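Local coordinates for protein 5-cytosine DNA methyltransferase (Entamoeba histolytica, PDB 3QV2) that probably transfers methyl groups from S-adenosyl-L-methionine to carbon 5 of cytosine in tRNA or DNA, as a member of the DNMT2-like C5-methyltransferases, at residues A[12-17]-A[70-75]; A[26-31]-A[36-41]; A[49-52]-A[58-61]. All blocks are in the same frame, centred on the assembly; numbering follows the deposited sequence.

Contact 1: A[12-17]-A[70-75]. With SAH (S-adenosyl-L-homocysteine), chain B.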
loop_
_atom_site.group_PDB
_atom_site.type_symbol
_atom_site.label_atom_id
_atom_site.label_comp_id
_atom_site.label_asym_id
_atom_site.label_seq_id
_atom_site.Cartn_x
_atom_site.Cartn_y
_atom_site.Cartn_z
ATOM N N ASN A 12 6.584 6.035 18.536
ATOM C CA ASN A 12 5.494 5.143 18.904
ATOM C C ASN A 12 4.304 5.338 17.972
ATOM O O ASN A 12 3.651 6.381 17.994
ATOM C CB ASN A 12 5.087 5.375 20.358
ATOM C CG ASN A 12 6.260 5.266 21.313
ATOM O OD1 ASN A 12 6.568 6.205 22.047
ATOM N ND2 ASN A 12 6.928 4.119 21.299
ATOM N N VAL A 13 4.027 4.327 17.154
ATOM C CA VAL A 13 3.076 4.471 16.058
ATOM C C VAL A 13 1.750 3.757 16.293
ATOM O O VAL A 13 1.720 2.602 16.719
ATOM C CB VAL A 13 3.672 3.936 14.737
ATOM C CG1 VAL A 13 2.734 4.230 13.575
ATOM C CG2 VAL A 13 5.044 4.539 14.483
ATOM N N ILE A 14 0.655 4.453 16.006
ATOM C CA ILE A 14 -0.644 3.807 15.895
ATOM C C ILE A 14 -0.899 3.511 14.422
ATOM O O ILE A 14 -1.091 4.425 13.620
ATOM C CB ILE A 14 -1.784 4.689 16.431
ATOM C CG1 ILE A 14 -1.490 5.155 17.858
ATOM C CG2 ILE A 14 -3.102 3.931 16.378
ATOM C CD1 ILE A 14 -2.594 5.998 18.462
ATOM N N GLU A 15 -0.889 2.231 14.067
ATOM C CA GLU A 15 -1.018 1.820 12.673
ATOM C C GLU A 15 -2.481 1.620 12.288
ATOM O O GLU A 15 -2.984 0.497 12.278
ATOM C CB GLU A 15 -0.216 0.539 12.431
ATOM C CG GLU A 15 0.076 0.223 10.974
ATOM C CD GLU A 15 1.064 -0.921 10.819
ATOM O OE1 GLU A 15 1.382 -1.282 9.668
ATOM O OE2 GLU A 15 1.524 -1.457 11.849
ATOM N N PHE A 16 -3.162 2.717 11.976
ATOM C CA PHE A 16 -4.565 2.662 11.586
ATOM C C PHE A 16 -4.737 1.957 10.244
ATOM O O PHE A 16 -3.924 2.132 9.336
ATOM C CB PHE A 16 -5.161 4.067 11.513
ATOM C CG PHE A 16 -5.198 4.784 12.835
ATOM C CD1 PHE A 16 -6.090 4.399 13.821
ATOM C CD2 PHE A 16 -4.357 5.857 13.083
ATOM C CE1 PHE A 16 -6.133 5.060 15.032
ATOM C CE2 PHE A 16 -4.398 6.524 14.293
ATOM C CZ PHE A 16 -5.288 6.126 15.270
ATOM N N PHE A 17 -5.803 1.171 10.123
ATOM C CA PHE A 17 -6.060 0.398 8.913
ATOM C C PHE A 17 -4.807 -0.386 8.540
ATOM O O PHE A 17 -4.375 -0.381 7.388
ATOM C CB PHE A 17 -6.479 1.319 7.764
ATOM C CG PHE A 17 -7.418 2.416 8.181
ATOM C CD1 PHE A 17 -8.773 2.169 8.339
ATOM C CD2 PHE A 17 -6.944 3.696 8.421
ATOM C CE1 PHE A 17 -9.637 3.179 8.727
ATOM C CE2 PHE A 17 -7.802 4.709 8.809
ATOM C CZ PHE A 17 -9.150 4.450 8.963
ATOM N N LYS A 70 -10.129 8.611 24.593
ATOM C CA LYS A 70 -9.483 8.007 25.753
ATOM C C LYS A 70 -8.668 6.769 25.388
ATOM O O LYS A 70 -7.515 6.635 25.794
ATOM C CB LYS A 70 -10.533 7.644 26.805
ATOM C CG LYS A 70 -9.964 7.056 28.087
ATOM C CD LYS A 70 -9.819 8.115 29.168
ATOM C CE LYS A 70 -9.483 7.486 30.510
ATOM N NZ LYS A 70 -9.543 8.474 31.622
ATOM N N GLN A 71 -9.276 5.863 24.626
ATOM C CA GLN A 71 -8.599 4.631 24.234
ATOM C C GLN A 71 -7.371 4.921 23.381
ATOM O O GLN A 71 -6.320 4.304 23.559
ATOM C CB GLN A 71 -9.554 3.694 23.494
ATOM C CG GLN A 71 -8.904 2.400 23.034
ATOM C CD GLN A 71 -9.899 1.413 22.456
ATOM O OE1 GLN A 71 -9.517 0.398 21.873
ATOM N NE2 GLN A 71 -11.184 1.704 22.618
ATOM N N ILE A 72 -7.504 5.866 22.456
ATOM C CA ILE A 72 -6.385 6.256 21.607
ATOM C C ILE A 72 -5.257 6.887 22.421
ATOM O O ILE A 72 -4.085 6.566 22.229
ATOM C CB ILE A 72 -6.827 7.232 20.503
ATOM C CG1 ILE A 72 -7.532 6.474 19.373
ATOM C CG2 ILE A 72 -5.633 7.994 19.955
ATOM C CD1 ILE A 72 -8.108 7.373 18.306
ATOM N N GLU A 73 -5.620 7.774 23.340
ATOM C CA GLU A 73 -4.635 8.495 24.137
ATOM C C GLU A 73 -3.948 7.574 25.147
ATOM O O GLU A 73 -2.798 7.801 25.521
ATOM C CB GLU A 73 -5.294 9.682 24.846
ATOM C CG GLU A 73 -4.363 10.860 25.078
ATOM C CD GLU A 73 -5.091 12.093 25.578
ATOM O OE1 GLU A 73 -4.856 13.189 25.027
ATOM O OE2 GLU A 73 -5.894 11.971 26.527
ATOM N N SER A 74 -4.655 6.532 25.576
ATOM C CA SER A 74 -4.103 5.575 26.530
ATOM C C SER A 74 -2.886 4.870 25.944
ATOM O O SER A 74 -2.044 4.350 26.676
ATOM C CB SER A 74 -5.157 4.545 26.939
ATOM O OG SER A 74 -5.439 3.651 25.875
ATOM N N LEU A 75 -2.802 4.859 24.619
ATOM C CA LEU A 75 -1.690 4.223 23.921
ATOM C C LEU A 75 -0.394 5.011 24.088
ATOM O O LEU A 75 0.695 4.468 23.914
ATOM C CB LEU A 75 -2.018 4.056 22.435
ATOM C CG LEU A 75 -2.760 2.785 22.017
ATOM C CD1 LEU A 75 -3.815 2.393 23.038
ATOM C CD2 LEU A 75 -3.375 2.951 20.632
HETATM N N SAH B . -1.977 -0.391 4.110
HETATM C CA SAH B . -2.407 -1.692 4.584
HETATM C CB SAH B . -3.827 -1.996 4.126
HETATM C CG SAH B . -4.776 -0.848 3.882
HETATM S SD SAH B . -6.419 -1.251 3.253
HETATM C C SAH B . -1.438 -2.742 4.104
HETATM O O SAH B . -1.834 -3.930 3.931
HETATM O OXT SAH B . -0.219 -2.431 3.879
HETATM C "C5'" SAH B . -7.648 -0.561 4.341
HETATM C "C4'" SAH B . -7.950 -1.279 5.604
HETATM O "O4'" SAH B . -8.721 -0.454 6.405
HETATM C "C3'" SAH B . -8.748 -2.473 5.313
HETATM O "O3'" SAH B . -8.002 -3.611 5.583
HETATM C "C2'" SAH B . -9.909 -2.428 6.165
HETATM O "O2'" SAH B . -10.056 -3.633 6.829
HETATM C "C1'" SAH B . -9.635 -1.347 7.115
HETATM N N9 SAH B . -10.845 -0.732 7.581
HETATM C C8 SAH B . -11.909 -0.283 6.901
HETATM N N7 SAH B . -12.778 0.209 7.799
HETATM C C5 SAH B . -12.251 0.061 9.038
HETATM C C6 SAH B . -12.705 0.385 10.319
HETATM N N6 SAH B . -13.989 1.013 10.509
HETATM N N1 SAH B . -11.915 0.095 11.368
HETATM C C2 SAH B . -10.718 -0.489 11.215
HETATM N N3 SAH B . -10.263 -0.807 9.998
HETATM C C4 SAH B . -11.003 -0.546 8.905
#
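Ile-72, the first residue of the helical segment 70-75 to touch strand 11-16, meets two side chains of the strand with its two branches. Its methyl CG2 packs on Ile-14 CD1 at 3.9 Å. The other branch, with CG1 anti to the carbonyl carbon (chi1 -78°) and CD1 extended beyond it, runs toward the Phe-16 ring, where CD1 comes obliquely to within 4.3 Å of CZ. Leu-111 of helix 106-115 touches both Ile-72 and Phe-16 and so continues this apolar layer. One residue on, Glu-73 turns from the strand and accepts a bond at OE1 from Ile-120 N. Ser-74 folds back on its own helix, its OG donating to Gln-71 O over 2.6 Å. Leu-75 points toward the strand again: its CD2 lies 3.8 Å from Ile-14 CD1, and the two side chains cross at about a right angle. The end of Ile-14 is thus gripped by Ile-72 and Leu-75 together, while its CG2 lies 3.3 Å above one face of the Phe-16 ring, toward the rim. Strand and helix meet here through hydrocarbon alone. Beyond Phe-16 the strand leads into the ligand: Phe-17 CB is 3.2 Å from SAH O4', and that oxygen lies at the edge of the Phe-17 ring, near its plane. A helix packed on one face of a parallel strand whose C-terminal end runs into the cofactor pocket is characteristic of the Rossmann-like fold of class I SAM-dependent methyltransferases.

Contact 2: A[26-31]-A[36-41]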
loop_
_atom_site.group_PDB
_atom_site.type_symbol
_atom_site.label_atom_id
_atom_site.label_comp_id
_atom_site.label_asym_id
_atom_site.label_seq_id
_atom_site.Cartn_x
_atom_site.Cartn_y
_atom_site.Cartn_z
ATOM N N SER A 26 7.436 -0.605 5.715
ATOM C CA SER A 26 8.108 0.527 5.092
ATOM C C SER A 26 9.061 1.217 6.063
ATOM O O SER A 26 10.203 1.517 5.715
ATOM C CB SER A 26 7.082 1.531 4.566
ATOM O OG SER A 26 6.246 0.935 3.592
ATOM N N TYR A 27 8.582 1.469 7.276
ATOM C CA TYR A 27 9.399 2.108 8.301
ATOM C C TYR A 27 10.599 1.244 8.665
ATOM O O TYR A 27 11.720 1.737 8.780
ATOM C CB TYR A 27 8.569 2.397 9.555
ATOM C CG TYR A 27 9.352 3.082 10.655
ATOM C CD1 TYR A 27 9.414 4.467 10.730
ATOM C CD2 TYR A 27 10.033 2.343 11.616
ATOM C CE1 TYR A 27 10.131 5.098 11.731
ATOM C CE2 TYR A 27 10.753 2.966 12.619
ATOM C CZ TYR A 27 10.798 4.342 12.673
ATOM O OH TYR A 27 11.510 4.969 13.668
ATOM N N GLU A 28 10.358 -0.049 8.846
ATOM C CA GLU A 28 11.400 -0.967 9.292
ATOM C C GLU A 28 12.508 -1.165 8.258
ATOM O O GLU A 28 13.654 -1.434 8.617
ATOM C CB GLU A 28 10.796 -2.314 9.702
ATOM C CG GLU A 28 9.926 -2.250 10.951
ATOM C CD GLU A 28 9.416 -3.612 11.380
ATOM O OE1 GLU A 28 9.637 -4.591 10.636
ATOM O OE2 GLU A 28 8.797 -3.705 12.463
ATOM N N ARG A 29 12.171 -1.033 6.978
ATOM C CA ARG A 29 13.168 -1.206 5.925
ATOM C C ARG A 29 13.866 0.109 5.594
ATOM O O ARG A 29 14.901 0.120 4.928
ATOM C CB ARG A 29 12.545 -1.810 4.659
ATOM C CG ARG A 29 11.663 -0.854 3.873
ATOM C CD ARG A 29 11.405 -1.366 2.460
ATOM N NE ARG A 29 12.643 -1.454 1.689
ATOM C CZ ARG A 29 13.035 -2.532 1.017
ATOM N NH1 ARG A 29 12.282 -3.624 1.008
ATOM N NH2 ARG A 29 14.180 -2.516 0.348
ATOM N N SER A 30 13.300 1.217 6.063
ATOM C CA SER A 30 13.881 2.531 5.811
ATOM C C SER A 30 15.169 2.726 6.608
ATOM O O SER A 30 15.541 1.880 7.421
ATOM C CB SER A 30 12.884 3.641 6.148
ATOM O OG SER A 30 12.765 3.817 7.548
ATOM N N SER A 31 15.843 3.847 6.375
ATOM C CA SER A 31 17.108 4.129 7.043
ATOM C C SER A 31 16.924 5.030 8.261
ATOM O O SER A 31 17.897 5.542 8.818
ATOM C CB SER A 31 18.097 4.770 6.069
ATOM O OG SER A 31 17.641 6.042 5.649
ATOM N N ALA A 36 11.191 1.515 16.977
ATOM C CA ALA A 36 9.818 1.980 17.127
ATOM C C ALA A 36 8.873 0.880 17.600
ATOM O O ALA A 36 9.190 -0.307 17.519
ATOM C CB ALA A 36 9.320 2.578 15.815
ATOM N N THR A 37 7.715 1.292 18.105
ATOM C CA THR A 37 6.658 0.364 18.486
ATOM C C THR A 37 5.433 0.616 17.618
ATOM O O THR A 37 5.205 1.739 17.166
ATOM C CB THR A 37 6.261 0.527 19.964
ATOM O OG1 THR A 37 5.727 1.841 20.175
ATOM C CG2 THR A 37 7.468 0.320 20.869
ATOM N N PHE A 38 4.645 -0.427 17.386
ATOM C CA PHE A 38 3.470 -0.315 16.530
ATOM C C PHE A 38 2.219 -0.897 17.185
ATOM O O PHE A 38 2.248 -2.000 17.729
ATOM C CB PHE A 38 3.722 -1.005 15.187
ATOM C CG PHE A 38 4.808 -0.363 14.365
ATOM C CD1 PHE A 38 4.500 0.598 13.416
ATOM C CD2 PHE A 38 6.134 -0.724 14.538
ATOM C CE1 PHE A 38 5.495 1.189 12.659
ATOM C CE2 PHE A 38 7.133 -0.137 13.784
ATOM C CZ PHE A 38 6.813 0.819 12.843
ATOM N N ILE A 39 1.125 -0.144 17.133
ATOM C CA ILE A 39 -0.172 -0.625 17.601
ATOM C C ILE A 39 -1.176 -0.591 16.454
ATOM O O ILE A 39 -1.775 0.446 16.173
ATOM C CB ILE A 39 -0.718 0.207 18.779
ATOM C CG1 ILE A 39 0.176 0.047 20.012
ATOM C CG2 ILE A 39 -2.135 -0.221 19.117
ATOM C CD1 ILE A 39 1.465 0.837 19.949
ATOM N N PRO A 40 -1.354 -1.736 15.783
ATOM C CA PRO A 40 -2.196 -1.868 14.591
ATOM C C PRO A 40 -3.687 -1.950 14.910
ATOM O O PRO A 40 -4.081 -2.640 15.850
ATOM C CB PRO A 40 -1.722 -3.190 13.985
ATOM C CG PRO A 40 -1.271 -3.985 15.155
ATOM C CD PRO A 40 -0.683 -3.001 16.128
ATOM N N PHE A 41 -4.498 -1.244 14.128
ATOM C CA PHE A 41 -5.951 -1.316 14.234
ATOM C C PHE A 41 -6.547 -1.721 12.890
ATOM O O PHE A 41 -6.290 -1.078 11.871
ATOM C CB PHE A 41 -6.535 0.036 14.657
ATOM C CG PHE A 41 -6.416 0.323 16.127
ATOM C CD1 PHE A 41 -7.504 0.158 16.970
ATOM C CD2 PHE A 41 -5.222 0.770 16.665
ATOM C CE1 PHE A 41 -7.399 0.428 18.322
ATOM C CE2 PHE A 41 -5.110 1.040 18.016
ATOM C CZ PHE A 41 -6.200 0.869 18.845
#
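Tyr-27 of helix 22-29 packs against Ala-36 and Phe-38 of strand 36-41, within the beta-alpha-beta unit formed by strand 11-16, helix 22-29 and strand 36-41 of the Rossmann-like sheet. Setting CG anti to the backbone N (chi1 -179°) directs the tyrosine toward the strand. At its root, CB is 4.0 Å from Phe-38 CZ, and CG meets the same atom. Further out, CD2 makes the closest approach to Phe-38, 3.8 Å from CZ, and sits at the edge of the phenylalanine ring, near its plane. The rings form an offset edge-to-face pair, with the edge of Phe-38 turned toward the face of Tyr-27, centroids 5.8 Å apart and planes at 71°. Past this pair the tyrosine reaches Ala-36, whose methyl CB touches CE2 at 3.5 Å and remains close to CZ and OH. At the tip, OH is hydrogen-bonded to Ile-34 O, which ties the hydroxyl to the short connection between helix and strand. Glu-28 borders the contact at the exposed side: its OE2 lies 4.2 Å from Phe-38 CE2, obliquely to the ring, and also makes a salt bridge with Arg-24 NE. Just beyond, Ser-30 curls back onto the backbone of the tyrosine, and its OG and N both donate to Tyr-27 O from the same face of the carbonyl plane, OG at 2.6 Å.

Contact 3: A[49-52]-A[58-61]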
loop_
_atom_site.group_PDB
_atom_site.type_symbol
_atom_site.label_atom_id
_atom_site.label_comp_id
_atom_site.label_asym_id
_atom_site.label_seq_id
_atom_site.Cartn_x
_atom_site.Cartn_y
_atom_site.Cartn_z
ATOM N N LYS A 49 -4.700 -11.757 10.603
ATOM C CA LYS A 49 -4.018 -13.040 10.736
ATOM C C LYS A 49 -2.637 -13.010 10.092
ATOM O O LYS A 49 -1.681 -13.568 10.630
ATOM C CB LYS A 49 -4.866 -14.174 10.153
ATOM C CG LYS A 49 -5.698 -14.908 11.195
ATOM C CD LYS A 49 -7.133 -15.111 10.736
ATOM C CE LYS A 49 -7.206 -15.953 9.474
ATOM N NZ LYS A 49 -8.617 -16.192 9.058
ATOM N N ILE A 50 -2.536 -12.352 8.942
ATOM C CA ILE A 50 -1.253 -12.189 8.273
ATOM C C ILE A 50 -0.340 -11.281 9.090
ATOM O O ILE A 50 0.838 -11.581 9.287
ATOM C CB ILE A 50 -1.423 -11.607 6.858
ATOM C CG1 ILE A 50 -2.230 -12.568 5.979
ATOM C CG2 ILE A 50 -0.064 -11.311 6.241
ATOM C CD1 ILE A 50 -2.404 -12.089 4.556
ATOM N N TYR A 51 -0.896 -10.173 9.573
ATOM C CA TYR A 51 -0.140 -9.230 10.388
ATOM C C TYR A 51 0.433 -9.920 11.620
ATOM O O TYR A 51 1.634 -9.857 11.876
ATOM C CB TYR A 51 -1.027 -8.056 10.809
ATOM C CG TYR A 51 -0.268 -6.918 11.454
ATOM C CD1 TYR A 51 0.048 -5.773 10.734
ATOM C CD2 TYR A 51 0.140 -6.991 12.779
ATOM C CE1 TYR A 51 0.744 -4.732 11.316
ATOM C CE2 TYR A 51 0.836 -5.956 13.370
ATOM C CZ TYR A 51 1.135 -4.828 12.634
ATOM O OH TYR A 51 1.828 -3.789 13.210
ATOM N N SER A 52 -0.438 -10.579 12.378
ATOM C CA SER A 52 -0.037 -11.264 13.601
ATOM C C SER A 52 0.976 -12.373 13.321
ATOM O O SER A 52 1.911 -12.578 14.094
ATOM C CB SER A 52 -1.259 -11.829 14.325
ATOM O OG SER A 52 -2.108 -10.789 14.782
ATOM N N GLU A 58 -0.840 -8.728 18.442
ATOM C CA GLU A 58 -2.277 -8.752 18.189
ATOM C C GLU A 58 -2.783 -7.443 17.591
ATOM O O GLU A 58 -2.328 -6.362 17.964
ATOM C CB GLU A 58 -3.047 -9.077 19.471
ATOM C CG GLU A 58 -4.546 -9.219 19.262
ATOM C CD GLU A 58 -5.268 -9.671 20.513
ATOM O OE1 GLU A 58 -4.647 -9.654 21.598
ATOM O OE2 GLU A 58 -6.454 -10.048 20.410
ATOM N N VAL A 59 -3.726 -7.553 16.662
ATOM C CA VAL A 59 -4.334 -6.383 16.044
ATOM C C VAL A 59 -5.606 -5.975 16.777
ATOM O O VAL A 59 -6.473 -6.809 17.043
ATOM C CB VAL A 59 -4.686 -6.642 14.564
ATOM C CG1 VAL A 59 -5.318 -5.405 13.951
ATOM C CG2 VAL A 59 -3.447 -7.057 13.784
ATOM N N GLN A 60 -5.713 -4.690 17.103
ATOM C CA GLN A 60 -6.900 -4.163 17.767
ATOM C C GLN A 60 -8.060 -4.063 16.782
ATOM O O GLN A 60 -7.960 -3.379 15.763
ATOM C CB GLN A 60 -6.608 -2.790 18.375
ATOM C CG GLN A 60 -5.452 -2.777 19.356
ATOM C CD GLN A 60 -5.731 -3.590 20.601
ATOM O OE1 GLN A 60 -4.970 -4.493 20.945
ATOM N NE2 GLN A 60 -6.820 -3.271 21.290
ATOM N N VAL A 61 -9.159 -4.742 17.094
ATOM C CA VAL A 61 -10.304 -4.805 16.191
ATOM C C VAL A 61 -11.380 -3.775 16.522
ATOM O O VAL A 61 -12.474 -3.811 15.961
ATOM C CB VAL A 61 -10.939 -6.210 16.179
ATOM C CG1 VAL A 61 -9.942 -7.234 15.667
ATOM C CG2 VAL A 61 -11.424 -6.587 17.569
#
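The Tyr-51 ring receives a single methyl from the other segment, Val-59 CG2, which approaches obliquely and lies 3.7 Å from CD2; elsewhere the ring touches Phe-38 and Pro-40 of strand 36-41 and meets Phe-55 with planes at about 45°. Within the Rossmann-like domain, this contact joins helix 45-55 to the loop that follows it, on the way to helix 69-74. With CG anti to the backbone N (chi1 -170°), the tyrosine ring is carried to the valine, Tyr-51 CG lying 3.9 Å from Val-59 CG2; the backbone itself places Tyr-51 CB 4.0 Å from Val-59 CG2. Val-59 in turn holds CG2 anti to the carbonyl carbon, directing that branch at the helix. The polar end of Tyr-51 is bonded beyond this apolar patch: OH is hydrogen-bonded to Glu-15 OE2 and to Arg-24 NH1, linking the helix to strand 11-16 and helix 22-29. The side chain of Val-59 comes within about 4 Å of that of Asp-42, which binds S-adenosyl-L-homocysteine, so the loop passes close beside the cofactor site. Nearer the surface, Ser-52 OG is 4.0 Å from Glu-58 CA, a van der Waals approach, while OG is hydrogen-bonded to Glu-57 O and weakly to Asn-48 O.

The three contacts illustrate how one Rossmann-like sheet is dressed by its connections. Contact 1 is buried and wholly aliphatic and aromatic, whereas contacts 2 and 3 are partly buried, each with an exposed glutamate beside its apolar centre. Contacts 1 and 2 share the sheet, where strands 11-16 and 36-41 are neighbours joined by the bond from Ile-39 N to Val-13 O. Contact 3 involves no strand of its own, yet it reaches both: through its tyrosine hydroxyl to strand 11-16, and through a hydrogen bond from Gln-60 N to Pro-40 O. Only contact 2 pairs two rings across its segments; in all three an aliphatic carbon meets a ring obliquely. Only contact 1 includes the ligand.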